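Local coordinates for CrtC domain-containing protein (Fusarium vanettenii 77-13-4, PDB 7A0Q), which is a kievitone hydratase, a lyase that probably adds water to the phytoalexin kievitone and so detoxifies it, at residues K288-I291 and G295-K298; S91-N94 and E99-Q102. All blocks are in the same frame, centred on the assembly; numbering follows the deposited sequence.

Interaction 1: residues K288-I291 and G295-K298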
loop_
_atom_site.group_PDB
_atom_site.type_symbol
_atom_site.label_atom_id
_atom_site.label_comp_id
_atom_site.label_asym_id
_atom_site.label_seq_id
_atom_site.Cartn_x
_atom_site.Cartn_y
_atom_site.Cartn_z
ATOM N N LYS A 288 -4.840 17.984 -1.642
ATOM C CA LYS A 288 -5.751 18.250 -0.542
ATOM C C LYS A 288 -6.841 17.188 -0.529
ATOM O O LYS A 288 -7.343 16.793 -1.587
ATOM C CB LYS A 288 -6.379 19.649 -0.656
ATOM C CG LYS A 288 -5.437 20.773 -0.236
ATOM C CD LYS A 288 -6.115 22.140 -0.285
ATOM C CE LYS A 288 -5.175 23.205 -0.836
ATOM N NZ LYS A 288 -5.546 24.582 -0.390
ATOM N N LEU A 289 -7.199 16.732 0.673
ATOM C CA LEU A 289 -8.345 15.856 0.879
ATOM C C LEU A 289 -9.247 16.480 1.926
ATOM O O LEU A 289 -8.774 16.902 2.984
ATOM C CB LEU A 289 -7.927 14.462 1.349
ATOM C CG LEU A 289 -7.039 13.632 0.424
ATOM C CD1 LEU A 289 -6.472 12.427 1.178
ATOM C CD2 LEU A 289 -7.799 13.175 -0.807
ATOM N N LYS A 290 -10.539 16.518 1.641
ATOM C CA LYS A 290 -11.553 16.926 2.606
ATOM C C LYS A 290 -12.422 15.695 2.824
ATOM O O LYS A 290 -13.193 15.330 1.936
ATOM C CB LYS A 290 -12.360 18.099 2.056
ATOM C CG LYS A 290 -13.540 18.535 2.879
ATOM C CD LYS A 290 -13.893 19.985 2.570
ATOM C CE LYS A 290 -14.747 20.582 3.668
ATOM N NZ LYS A 290 -14.236 20.177 5.005
ATOM N N ILE A 291 -12.282 15.027 3.968
ATOM C CA ILE A 291 -13.042 13.808 4.248
ATOM C C ILE A 291 -14.290 14.187 5.044
ATOM O O ILE A 291 -14.189 14.703 6.165
ATOM C CB ILE A 291 -12.188 12.765 4.989
ATOM C CG1 ILE A 291 -10.923 12.464 4.172
ATOM C CG2 ILE A 291 -13.010 11.482 5.207
ATOM C CD1 ILE A 291 -9.933 11.489 4.852
ATOM N N GLY A 295 -12.277 15.369 8.603
ATOM C CA GLY A 295 -11.208 16.352 8.669
ATOM C C GLY A 295 -10.740 16.736 7.284
ATOM O O GLY A 295 -11.251 16.256 6.270
ATOM N N ASP A 296 -9.761 17.633 7.246
ATOM C CA ASP A 296 -9.153 18.010 5.980
ATOM C C ASP A 296 -7.642 17.934 6.118
ATOM O O ASP A 296 -7.089 18.097 7.208
ATOM C CB ASP A 296 -9.599 19.408 5.489
ATOM C CG ASP A 296 -9.476 20.484 6.546
ATOM O OD1 ASP A 296 -8.602 20.382 7.429
ATOM O OD2 ASP A 296 -10.259 21.453 6.488
ATOM N N PHE A 297 -6.984 17.652 5.000
ATOM C CA PHE A 297 -5.572 17.306 5.000
ATOM C C PHE A 297 -4.863 17.942 3.818
ATOM O O PHE A 297 -5.424 18.036 2.722
ATOM C CB PHE A 297 -5.383 15.781 4.966
ATOM C CG PHE A 297 -6.164 15.061 6.025
ATOM C CD1 PHE A 297 -5.602 14.812 7.264
ATOM C CD2 PHE A 297 -7.480 14.676 5.794
ATOM C CE1 PHE A 297 -6.331 14.165 8.256
ATOM C CE2 PHE A 297 -8.216 14.036 6.777
ATOM C CZ PHE A 297 -7.645 13.775 8.004
ATOM N N LYS A 298 -3.620 18.364 4.057
ATOM C CA LYS A 298 -2.723 18.891 3.037
ATOM C C LYS A 298 -1.539 17.938 2.969
ATOM O O LYS A 298 -0.788 17.821 3.940
ATOM C CB LYS A 298 -2.274 20.311 3.394
ATOM C CG LYS A 298 -1.216 20.890 2.478
ATOM C CD LYS A 298 -1.723 21.078 1.054
ATOM C CE LYS A 298 -0.785 20.436 0.037
ATOM N NZ LYS A 298 0.659 20.739 0.309
#

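Interaction 2: residues S91-N94 and E99-Q102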
loop_
_atom_site.group_PDB
_atom_site.type_symbol
_atom_site.label_atom_id
_atom_site.label_comp_id
_atom_site.label_asym_id
_atom_site.label_seq_id
_atom_site.Cartn_x
_atom_site.Cartn_y
_atom_site.Cartn_z
ATOM N N SER A 91 10.826 -1.191 -4.223
ATOM C CA SER A 91 11.611 0.034 -4.141
ATOM C C SER A 91 12.102 0.242 -2.718
ATOM O O SER A 91 11.559 -0.313 -1.758
ATOM C CB SER A 91 10.809 1.258 -4.606
ATOM O OG SER A 91 9.746 1.566 -3.711
ATOM N N THR A 92 13.155 1.052 -2.596
ATOM C CA THR A 92 13.637 1.512 -1.302
ATOM C C THR A 92 13.827 3.014 -1.363
ATOM O O THR A 92 14.249 3.549 -2.392
ATOM C CB THR A 92 14.962 0.853 -0.901
ATOM O OG1 THR A 92 15.982 1.290 -1.805
ATOM C CG2 THR A 92 14.852 -0.666 -0.956
ATOM N N LEU A 93 13.499 3.691 -0.264
ATOM C CA LEU A 93 13.679 5.131 -0.136
ATOM C C LEU A 93 14.403 5.397 1.173
ATOM O O LEU A 93 13.929 4.989 2.236
ATOM C CB LEU A 93 12.336 5.872 -0.163
ATOM C CG LEU A 93 12.392 7.393 0.040
ATOM C CD1 LEU A 93 13.084 8.077 -1.139
ATOM C CD2 LEU A 93 11.001 7.976 0.283
ATOM N N ASN A 94 15.554 6.062 1.088
ATOM C CA ASN A 94 16.285 6.514 2.265
ATOM C C ASN A 94 15.719 7.862 2.701
ATOM O O ASN A 94 15.799 8.843 1.954
ATOM C CB ASN A 94 17.777 6.620 1.943
ATOM C CG ASN A 94 18.622 7.033 3.148
ATOM O OD1 ASN A 94 18.245 7.915 3.915
ATOM N ND2 ASN A 94 19.782 6.405 3.300
ATOM N N GLU A 99 17.744 9.002 -1.320
ATOM C CA GLU A 99 18.205 8.021 -2.294
ATOM C C GLU A 99 17.134 6.961 -2.519
ATOM O O GLU A 99 16.607 6.383 -1.564
ATOM C CB GLU A 99 19.508 7.365 -1.837
ATOM C CG GLU A 99 20.094 6.420 -2.886
ATOM C CD GLU A 99 21.394 5.761 -2.450
ATOM O OE1 GLU A 99 21.798 4.766 -3.088
ATOM O OE2 GLU A 99 22.009 6.229 -1.468
ATOM N N TYR A 100 16.831 6.696 -3.789
ATOM C CA TYR A 100 15.688 5.874 -4.165
ATOM C C TYR A 100 16.102 4.886 -5.244
ATOM O O TYR A 100 16.776 5.262 -6.207
ATOM C CB TYR A 100 14.545 6.770 -4.651
ATOM C CG TYR A 100 13.346 6.062 -5.253
ATOM C CD1 TYR A 100 12.378 5.476 -4.445
ATOM C CD2 TYR A 100 13.159 6.021 -6.635
ATOM C CE1 TYR A 100 11.265 4.855 -4.995
ATOM C CE2 TYR A 100 12.047 5.398 -7.196
ATOM C CZ TYR A 100 11.107 4.811 -6.371
ATOM O OH TYR A 100 10.004 4.185 -6.918
ATOM N N HIS A 101 15.705 3.626 -5.076
ATOM C CA HIS A 101 15.958 2.585 -6.062
ATOM C C HIS A 101 14.685 1.789 -6.279
ATOM O O HIS A 101 13.929 1.555 -5.333
ATOM C CB HIS A 101 17.081 1.658 -5.611
ATOM C CG HIS A 101 18.393 2.359 -5.448
ATOM N ND1 HIS A 101 19.228 2.626 -6.511
ATOM C CD2 HIS A 101 18.994 2.884 -4.355
ATOM C CE1 HIS A 101 20.297 3.268 -6.077
ATOM N NE2 HIS A 101 20.179 3.440 -4.772
ATOM N N GLN A 102 14.455 1.370 -7.523
ATOM C CA GLN A 102 13.252 0.623 -7.859
ATOM C C GLN A 102 13.527 -0.295 -9.037
ATOM O O GLN A 102 14.445 -0.068 -9.829
ATOM C CB GLN A 102 12.079 1.553 -8.200
ATOM C CG GLN A 102 12.360 2.586 -9.300
ATOM C CD GLN A 102 12.274 2.025 -10.712
ATOM O OE1 GLN A 102 11.443 1.167 -11.010
ATOM N NE2 GLN A 102 13.146 2.513 -11.592
HETATM O O HOH W 1 8.220 3.432 -5.086
HETATM O O HOH W 2 17.206 3.706 -1.384
#

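Interaction 1: residues K288-I291 and G295-K298
L289 and F297 face each other as a hydrogen-bonded antiparallel pair and exchange two backbone bonds: L289 N reaches F297 O at 3.0 Å, and F297 N returns to L289 O at 2.8 Å. The second such pair, I291 with G295, repeats the exchange, with I291 N 2.8 Å from G295 O and a longer bond of 3.2 Å from G295 N to I291 O. Two of these acceptors also take a CA-H...O contact, F297 O from K288 and L289 O from D296. The backbones of the alternate residues K288, K290, D296 and K298 bond outward, to T267 and E265 on strand 259-275 and to N327 and S325 on strand 317-328. Side chains sort by face. On that of L289, I291 and F297, I291 CD1 meets F297 CE2 at 3.6 Å; with chi1 at -52°, the phenyl group swings beside its own backbone N and leans back over G295. On the face of the lysines and D296, K288 CG lies against K298 CD, and K298 NZ is hydrogen-bonded to S300 OG. An angle of 172° between segments 288-291 and 295-298 and connection by three residues define a beta hairpin, here joining adjacent strands of the eight-stranded, lipocalin-like antiparallel barrel.

Interaction 2: residues S91-N94 and E99-Q102
T92 and H101 form a hydrogen-bonded antiparallel pair, T92 N to H101 O at 2.9 Å and H101 N to T92 O at 3.1 Å, and N94 N adds a nearly straight backbone bond (172°) to E99 O. Each of these three carbonyls also receives a CA-H...O contact. Apolar contact lies on the face of S91, L93 and Y100: S91 CB approaches Y100 CE1 at 3.6 Å, and L93 CD1 touches Y100 CB at 4.0 Å, these two side chains crossing at about a right angle. L308 of strand 295-308 packs on the same face. Two waters bridge the segments. One, in the plane of the phenol ring, is bonded to both S91 OG and Y100 OH; the other donates to E99 O at 2.7 Å and is bonded to T92 OG1, which chi1 of 66° places between the backbone N and carbonyl carbon. Within E99-Q102 itself, H101 NE2 donates to E99 OE1 at 2.7 Å, only 3° out of the imidazole plane and onto the anti lone pair. Since H190 NE2 is hydrogen-bonded to the same oxygen, E99 ties two imidazoles to one carboxylate oxygen, and its bond to H101 limits rotation of that ring.

From the N terminus, the chain first makes interaction 2, where strand 86-94 turns back through five residues into strand 100-107 within the CrtC N-terminal lipocalin range. It then runs on for almost two hundred residues before interaction 1 closes a three-residue turn between strands 282-291 and 295-308 in the lipocalin-like range. The two loops therefore follow in series, neither nesting nor crossing. The centres of interactions 1 and 2 are about 27 Å apart, and the nearest atoms of interactions 1 and 2 about 16 Å, which excludes direct contact. The geometry nevertheless relates them through one element: strand 295-308 starts in interaction 1, and its far end, at Q306 and L308, packs against side chains of interaction 2, connecting the two lipocalin-related parts.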